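PDB 3DDM: putative mandelate racemase/muconate lactonizing enzyme from Bordetella bronchiseptica, which is of unknown function but belongs to the mandelate racemase/muconate lactonizing enzyme family of the enolase superfamily, pairing an alpha/beta capping domain with a TIM-barrel-like domain. Local coordinates for residues A[43-57]-A[119-131]. The protein carries 1 engineered substitution. Numbering follows the deposited sequence.
Sequences VEVEDSDGAVGWGEV and GLDIALCDLAARR
Arg131, in the last turn of helix 110-131, reaches across to the hairpin of strands 37-46 and 52-56. From CB the chain runs to CG, 4.1 Å from Ala51 CB; CD passes Asp47 OD1, and a bend at chi3 (50°) turns the guanidinium toward the type I turn Asp47-Gly50. There NH1 alone is shared by two carboxylates. It donates to Asp49 OD2 at 2.6 Å, almost in the guanidinium plane and on the anti lone pair, and to Asp47 OD1 at 3.1 Å, on the syn side but tilted from both planes.

One turn back along the helix, Leu127 spreads its two methyls, CD1 against Ala51 CB and CD2 against Asp47 CB. Farther along, Val45 divides its methyls between two leucines one turn apart: CG2 meets Leu120 CD2 at 3.5 Å, CG1 meets Leu124 CD2. Strand 52-56 runs closer than strand 43-46, its axis 5.5 Å from that of helix segment 119-131, an approach that the missing side chains of Gly53 and Gly55 allow, their CA atoms facing Ala123 O and Gly119 O. With CG anti to the backbone N (chi1 177°), Asp126 brings OD2 to the edge strand, where Trp54 N donates to it at 2.7 Å, nearly straight (176°); OD1 takes Leu368 N.

In this N-terminal capping domain the ion pairs tie turn to helix end at the exposed rim, where water probably weakens them; buried packing and the Asp126 bond join sheet and helix.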
ATOM      1  N   VAL A  43       7.733 -15.868   9.892  1.00 44.90           N
ATOM      2  CA  VAL A  43       6.867 -15.678  11.049  1.00 45.37           C
ATOM      3  C   VAL A  43       6.596 -16.999  11.735  1.00 44.80           C
ATOM      4  O   VAL A  43       6.480 -18.040  11.076  1.00 43.16           O
ATOM      5  CB  VAL A  43       5.528 -15.017  10.655  1.00 44.41           C
ATOM      6  CG1 VAL A  43       5.759 -13.549  10.330  1.00 45.86           C
ATOM      7  CG2 VAL A  43       4.931 -15.727   9.452  1.00 44.87           C
ATOM      8  N   GLU A  44       6.534 -16.955  13.063  1.00 44.88           N
ATOM      9  CA  GLU A  44       6.262 -18.150  13.845  1.00 45.90           C
ATOM     10  C   GLU A  44       5.131 -17.872  14.806  1.00 45.77           C
ATOM     11  O   GLU A  44       5.209 -16.954  15.610  1.00 46.05           O
ATOM     12  CB  GLU A  44       7.499 -18.595  14.630  1.00 46.74           C
ATOM     13  CG  GLU A  44       8.022 -17.579  15.630  1.00 47.36           C
ATOM     14  CD  GLU A  44       9.094 -18.160  16.547  1.00 48.48           C
ATOM     15  OE1 GLU A  44       8.857 -19.225  17.153  1.00 47.14           O
ATOM     16  OE2 GLU A  44      10.171 -17.546  16.675  1.00 50.47           O
ATOM     17  N   VAL A  45       4.064 -18.650  14.699  1.00 47.10           N
ATOM     18  CA  VAL A  45       2.930 -18.492  15.590  1.00 49.49           C
ATOM     19  C   VAL A  45       2.935 -19.610  16.621  1.00 50.42           C
ATOM     20  O   VAL A  45       2.878 -20.786  16.261  1.00 51.49           O
ATOM     21  CB  VAL A  45       1.600 -18.563  14.839  1.00 50.39           C
ATOM     22  CG1 VAL A  45       0.449 -18.495  15.847  1.00 49.75           C
ATOM     23  CG2 VAL A  45       1.511 -17.426  13.826  1.00 49.75           C
ATOM     24  N   GLU A  46       3.016 -19.250  17.898  1.00 51.24           N
ATOM     25  CA  GLU A  46       3.004 -20.251  18.952  1.00 52.43           C
ATOM     26  C   GLU A  46       1.597 -20.453  19.499  1.00 53.47           C
ATOM     27  O   GLU A  46       0.889 -19.502  19.830  1.00 52.68           O
ATOM     28  CB  GLU A  46       3.928 -19.873  20.105  1.00 52.57           C
ATOM     29  CG  GLU A  46       4.151 -21.044  21.050  1.00 55.44           C
ATOM     30  CD  GLU A  46       4.942 -20.670  22.278  1.00 58.29           C
ATOM     31  OE1 GLU A  46       5.995 -20.011  22.124  1.00 60.12           O
ATOM     32  OE2 GLU A  46       4.519 -21.041  23.398  1.00 59.81           O
ATOM     33  N   ASP A  47       1.224 -21.720  19.593  1.00 55.00           N
ATOM     34  CA  ASP A  47      -0.072 -22.166  20.077  1.00 56.63           C
ATOM     35  C   ASP A  47      -0.202 -21.964  21.584  1.00 56.69           C
ATOM     36  O   ASP A  47       0.780 -21.686  22.277  1.00 56.10           O
ATOM     37  CB  ASP A  47      -0.203 -23.653  19.757  1.00 60.21           C
ATOM     38  CG  ASP A  47      -1.619 -24.129  19.744  1.00 63.48           C
ATOM     39  OD1 ASP A  47      -1.822 -25.323  19.423  1.00 66.28           O
ATOM     40  OD2 ASP A  47      -2.524 -23.322  20.048  1.00 67.00           O
ATOM     41  N   SER A  48      -1.422 -22.116  22.084  1.00 57.29           N
ATOM     42  CA  SER A  48      -1.687 -21.990  23.514  1.00 57.37           C
ATOM     43  C   SER A  48      -1.154 -23.249  24.213  1.00 56.92           C
ATOM     44  O   SER A  48      -0.980 -23.266  25.430  1.00 56.31           O
ATOM     45  CB  SER A  48      -3.187 -21.861  23.765  1.00 56.99           C
ATOM     46  OG  SER A  48      -3.871 -22.991  23.249  1.00 60.35           O
ATOM     47  N   ASP A  49      -0.909 -24.302  23.432  1.00 56.00           N
ATOM     48  CA  ASP A  49      -0.377 -25.552  23.968  1.00 54.96           C
ATOM     49  C   ASP A  49       1.141 -25.610  23.770  1.00 53.09           C
ATOM     50  O   ASP A  49       1.788 -26.601  24.125  1.00 53.93           O
ATOM     51  CB  ASP A  49      -1.016 -26.763  23.277  1.00 56.88           C
ATOM     52  CG  ASP A  49      -2.524 -26.858  23.509  1.00 60.17           C
ATOM     53  OD1 ASP A  49      -3.027 -26.286  24.510  1.00 61.30           O
ATOM     54  OD2 ASP A  49      -3.204 -27.527  22.692  1.00 59.51           O
ATOM     55  N   GLY A  50       1.705 -24.551  23.197  1.00 48.77           N
ATOM     56  CA  GLY A  50       3.135 -24.517  22.966  1.00 44.88           C
ATOM     57  C   GLY A  50       3.519 -24.954  21.562  1.00 43.55           C
ATOM     58  O   GLY A  50       4.680 -24.847  21.171  1.00 43.72           O
ATOM     59  N   ALA A  51       2.553 -25.447  20.795  1.00 41.32           N
ATOM     60  CA  ALA A  51       2.835 -25.886  19.438  1.00 41.25           C
ATOM     61  C   ALA A  51       3.244 -24.688  18.580  1.00 43.80           C
ATOM     62  O   ALA A  51       2.750 -23.572  18.771  1.00 43.33           O
ATOM     63  CB  ALA A  51       1.623 -26.575  18.850  1.00 41.71           C
ATOM     64  N   VAL A  52       4.147 -24.923  17.630  1.00 44.74           N
ATOM     65  CA  VAL A  52       4.643 -23.855  16.775  1.00 43.94           C
ATOM     66  C   VAL A  52       4.412 -24.060  15.278  1.00 44.10           C
ATOM     67  O   VAL A  52       4.504 -25.174  14.765  1.00 43.10           O
ATOM     68  CB  VAL A  52       6.138 -23.640  17.039  1.00 43.64           C
ATOM     69  CG1 VAL A  52       6.718 -22.658  16.027  1.00 44.02           C
ATOM     70  CG2 VAL A  52       6.328 -23.134  18.474  1.00 41.68           C
ATOM     71  N   GLY A  53       4.104 -22.967  14.588  1.00 43.94           N
ATOM     72  CA  GLY A  53       3.876 -23.030  13.154  1.00 44.66           C
ATOM     73  C   GLY A  53       4.685 -21.959  12.453  1.00 44.36           C
ATOM     74  O   GLY A  53       4.821 -20.855  12.970  1.00 44.85           O
ATOM     75  N   TRP A  54       5.223 -22.270  11.279  1.00 45.28           N
ATOM     76  CA  TRP A  54       6.033 -21.295  10.549  1.00 45.34           C
ATOM     77  C   TRP A  54       5.460 -20.826   9.219  1.00 43.33           C
ATOM     78  O   TRP A  54       4.782 -21.574   8.515  1.00 43.95           O
ATOM     79  CB  TRP A  54       7.434 -21.849  10.298  1.00 47.62           C
ATOM     80  CG  TRP A  54       8.226 -22.078  11.538  1.00 50.12           C
ATOM     81  CD1 TRP A  54       8.278 -23.221  12.281  1.00 50.95           C
ATOM     82  CD2 TRP A  54       9.084 -21.134  12.186  1.00 50.89           C
ATOM     83  NE1 TRP A  54       9.123 -23.048  13.355  1.00 52.15           N
ATOM     84  CE2 TRP A  54       9.629 -21.775  13.321  1.00 49.97           C
ATOM     85  CE3 TRP A  54       9.448 -19.804  11.917  1.00 51.41           C
ATOM     86  CZ2 TRP A  54      10.514 -21.137  14.186  1.00 48.75           C
ATOM     87  CZ3 TRP A  54      10.335 -19.166  12.780  1.00 50.13           C
ATOM     88  CH2 TRP A  54      10.856 -19.837  13.902  1.00 50.94           C
ATOM     89  N   GLY A  55       5.758 -19.577   8.879  1.00 41.87           N
ATOM     90  CA  GLY A  55       5.298 -19.013   7.625  1.00 41.14           C
ATOM     91  C   GLY A  55       6.264 -17.968   7.088  1.00 40.89           C
ATOM     92  O   GLY A  55       7.267 -17.639   7.733  1.00 39.24           O
ATOM     93  N   GLU A  56       5.962 -17.445   5.904  1.00 40.51           N
ATOM     94  CA  GLU A  56       6.796 -16.423   5.279  1.00 40.58           C
ATOM     95  C   GLU A  56       5.919 -15.295   4.743  1.00 39.72           C
ATOM     96  O   GLU A  56       4.825 -15.532   4.243  1.00 40.63           O
ATOM     97  CB  GLU A  56       7.620 -17.019   4.125  1.00 40.57           C
ATOM     98  CG  GLU A  56       8.717 -16.078   3.640  1.00 45.46           C
ATOM     99  CD  GLU A  56       9.721 -16.726   2.684  1.00 48.13           C
ATOM    100  OE1 GLU A  56      10.120 -17.890   2.914  1.00 48.26           O
ATOM    101  OE2 GLU A  56      10.130 -16.055   1.708  1.00 50.13           O
ATOM    102  N   VAL A  57       6.387 -14.062   4.867  1.00 39.08           N
ATOM    103  CA  VAL A  57       5.630 -12.933   4.353  1.00 38.59           C
ATOM    104  C   VAL A  57       6.388 -12.371   3.163  1.00 38.96           C
ATOM    105  O   VAL A  57       7.532 -11.944   3.299  1.00 38.65           O
ATOM    106  CB  VAL A  57       5.463 -11.817   5.402  1.00 37.86           C
ATOM    107  CG1 VAL A  57       4.720 -10.641   4.783  1.00 36.84           C
ATOM    108  CG2 VAL A  57       4.710 -12.342   6.610  1.00 37.07           C
ATOM    109  N   GLY A 119       1.351 -14.531   5.263  1.00 41.62           N
ATOM    110  CA  GLY A 119       2.404 -15.213   5.987  1.00 42.13           C
ATOM    111  C   GLY A 119       1.891 -15.873   7.263  1.00 43.57           C
ATOM    112  O   GLY A 119       2.289 -17.000   7.591  1.00 43.69           O
ATOM    113  N   LEU A 120       1.015 -15.182   7.993  1.00 42.69           N
ATOM    114  CA  LEU A 120       0.456 -15.728   9.229  1.00 40.73           C
ATOM    115  C   LEU A 120      -0.496 -16.891   8.970  1.00 42.00           C
ATOM    116  O   LEU A 120      -0.645 -17.774   9.825  1.00 43.20           O
ATOM    117  CB  LEU A 120      -0.259 -14.638  10.028  1.00 38.88           C
ATOM    118  CG  LEU A 120       0.688 -13.721  10.805  1.00 38.71           C
ATOM    119  CD1 LEU A 120      -0.084 -12.605  11.495  1.00 37.56           C
ATOM    120  CD2 LEU A 120       1.445 -14.553  11.823  1.00 37.13           C
ATOM    121  N   ASP A 121      -1.143 -16.911   7.802  1.00 40.84           N
ATOM    122  CA  ASP A 121      -2.046 -18.017   7.498  1.00 42.49           C
ATOM    123  C   ASP A 121      -1.217 -19.270   7.216  1.00 42.87           C
ATOM    124  O   ASP A 121      -1.571 -20.380   7.633  1.00 42.82           O
ATOM    125  CB  ASP A 121      -2.931 -17.705   6.288  1.00 43.65           C
ATOM    126  CG  ASP A 121      -4.041 -18.740   6.104  1.00 47.61           C
ATOM    127  OD1 ASP A 121      -3.904 -19.625   5.220  1.00 45.64           O
ATOM    128  OD2 ASP A 121      -5.041 -18.669   6.868  1.00 46.86           O
ATOM    129  N   ILE A 122      -0.111 -19.082   6.503  1.00 42.30           N
ATOM    130  CA  ILE A 122       0.782 -20.183   6.175  1.00 42.24           C
ATOM    131  C   ILE A 122       1.283 -20.837   7.469  1.00 43.35           C
ATOM    132  O   ILE A 122       1.434 -22.052   7.535  1.00 45.48           O
ATOM    133  CB  ILE A 122       1.997 -19.688   5.343  1.00 40.28           C
ATOM    134  CG1 ILE A 122       1.549 -19.322   3.924  1.00 36.86           C
ATOM    135  CG2 ILE A 122       3.086 -20.743   5.337  1.00 37.64           C
ATOM    136  CD1 ILE A 122       2.647 -18.720   3.063  1.00 36.57           C
ATOM    137  N   ALA A 123       1.523 -20.026   8.494  1.00 41.92           N
ATOM    138  CA  ALA A 123       2.003 -20.536   9.768  1.00 42.75           C
ATOM    139  C   ALA A 123       0.907 -21.240  10.574  1.00 44.11           C
ATOM    140  O   ALA A 123       1.170 -22.239  11.245  1.00 42.94           O
ATOM    141  CB  ALA A 123       2.607 -19.394  10.588  1.00 42.57           C
ATOM    142  N   LEU A 124      -0.316 -20.713  10.524  1.00 44.82           N
ATOM    143  CA  LEU A 124      -1.426 -21.325  11.250  1.00 44.52           C
ATOM    144  C   LEU A 124      -1.785 -22.673  10.621  1.00 45.41           C
ATOM    145  O   LEU A 124      -2.159 -23.619  11.328  1.00 44.87           O
ATOM    146  CB  LEU A 124      -2.643 -20.397  11.254  1.00 43.18           C
ATOM    147  CG  LEU A 124      -2.519 -19.189  12.178  1.00 45.16           C
ATOM    148  CD1 LEU A 124      -3.707 -18.270  11.987  1.00 45.50           C
ATOM    149  CD2 LEU A 124      -2.426 -19.657  13.620  1.00 43.46           C
ATOM    150  N   CYS A 125      -1.677 -22.759   9.297  1.00 45.21           N
ATOM    151  CA  CYS A 125      -1.960 -24.012   8.603  1.00 47.19           C
ATOM    152  C   CYS A 125      -0.830 -25.000   8.879  1.00 47.30           C
ATOM    153  O   CYS A 125      -1.068 -26.195   9.044  1.00 48.08           O
ATOM    154  CB  CYS A 125      -2.083 -23.789   7.097  1.00 47.06           C
ATOM    155  SG  CYS A 125      -3.582 -22.955   6.610  1.00 48.12           S
ATOM    156  N   ASP A 126       0.398 -24.491   8.914  1.00 46.91           N
ATOM    157  CA  ASP A 126       1.569 -25.311   9.194  1.00 46.33           C
ATOM    158  C   ASP A 126       1.389 -25.874  10.611  1.00 47.02           C
ATOM    159  O   ASP A 126       1.615 -27.058  10.859  1.00 47.48           O
ATOM    160  CB  ASP A 126       2.835 -24.446   9.091  1.00 44.75           C
ATOM    161  CG  ASP A 126       4.100 -25.207   9.431  1.00 44.15           C
ATOM    162  OD1 ASP A 126       4.368 -26.253   8.801  1.00 43.59           O
ATOM    163  OD2 ASP A 126       4.830 -24.747  10.334  1.00 43.62           O
ATOM    164  N   LEU A 127       0.961 -25.016  11.531  1.00 46.91           N
ATOM    165  CA  LEU A 127       0.722 -25.424  12.911  1.00 47.35           C
ATOM    166  C   LEU A 127      -0.356 -26.503  12.981  1.00 47.71           C
ATOM    167  O   LEU A 127      -0.195 -27.514  13.667  1.00 49.13           O
ATOM    168  CB  LEU A 127       0.290 -24.217  13.747  1.00 46.04           C
ATOM    169  CG  LEU A 127      -0.319 -24.449  15.130  1.00 45.54           C
ATOM    170  CD1 LEU A 127       0.574 -25.342  15.954  1.00 47.16           C
ATOM    171  CD2 LEU A 127      -0.520 -23.104  15.827  1.00 47.52           C
ATOM    172  N   ALA A 128      -1.452 -26.284  12.263  1.00 47.61           N
ATOM    173  CA  ALA A 128      -2.566 -27.229  12.246  1.00 47.33           C
ATOM    174  C   ALA A 128      -2.172 -28.570  11.640  1.00 46.73           C
ATOM    175  O   ALA A 128      -2.588 -29.622  12.125  1.00 47.57           O
ATOM    176  CB  ALA A 128      -3.748 -26.633  11.470  1.00 45.60           C
ATOM    177  N   ALA A 129      -1.377 -28.525  10.576  1.00 46.68           N
ATOM    178  CA  ALA A 129      -0.940 -29.736   9.896  1.00 47.38           C
ATOM    179  C   ALA A 129      -0.000 -30.516  10.790  1.00 47.99           C
ATOM    180  O   ALA A 129      -0.064 -31.741  10.852  1.00 48.16           O
ATOM    181  CB  ALA A 129      -0.251 -29.386   8.588  1.00 46.85           C
ATOM    182  N   ARG A 130       0.881 -29.804  11.484  1.00 49.04           N
ATOM    183  CA  ARG A 130       1.820 -30.457  12.387  1.00 49.78           C
ATOM    184  C   ARG A 130       1.066 -31.152  13.519  1.00 51.21           C
ATOM    185  O   ARG A 130       1.304 -32.334  13.788  1.00 51.71           O
ATOM    186  CB  ARG A 130       2.803 -29.439  12.966  1.00 47.52           C
ATOM    187  CG  ARG A 130       4.071 -29.278  12.161  1.00 48.01           C
ATOM    188  CD  ARG A 130       4.509 -27.823  12.116  1.00 49.75           C
ATOM    189  NE  ARG A 130       5.950 -27.652  11.953  1.00 53.67           N
ATOM    190  CZ  ARG A 130       6.700 -28.306  11.070  1.00 56.43           C
ATOM    191  NH1 ARG A 130       6.153 -29.194  10.251  1.00 58.52           N
ATOM    192  NH2 ARG A 130       8.001 -28.067  10.999  1.00 56.73           N
ATOM    193  N   ARG A 131       0.155 -30.425  14.167  1.00 51.29           N
ATOM    194  CA  ARG A 131      -0.617 -30.988  15.264  1.00 51.87           C
ATOM    195  C   ARG A 131      -1.349 -32.247  14.829  1.00 51.35           C
ATOM    196  O   ARG A 131      -1.500 -33.183  15.615  1.00 51.70           O
ATOM    197  CB  ARG A 131      -1.617 -29.971  15.819  1.00 53.28           C
ATOM    198  CG  ARG A 131      -0.979 -28.884  16.678  1.00 57.92           C
ATOM    199  CD  ARG A 131      -2.020 -28.162  17.531  1.00 60.10           C
ATOM    200  NE  ARG A 131      -2.860 -29.115  18.258  1.00 63.80           N
ATOM    201  CZ  ARG A 131      -3.060 -29.093  19.576  1.00 65.86           C
ATOM    202  NH1 ARG A 131      -2.479 -28.164  20.329  1.00 65.42           N
ATOM    203  NH2 ARG A 131      -3.846 -30.004  20.147  1.00 66.37           N
TER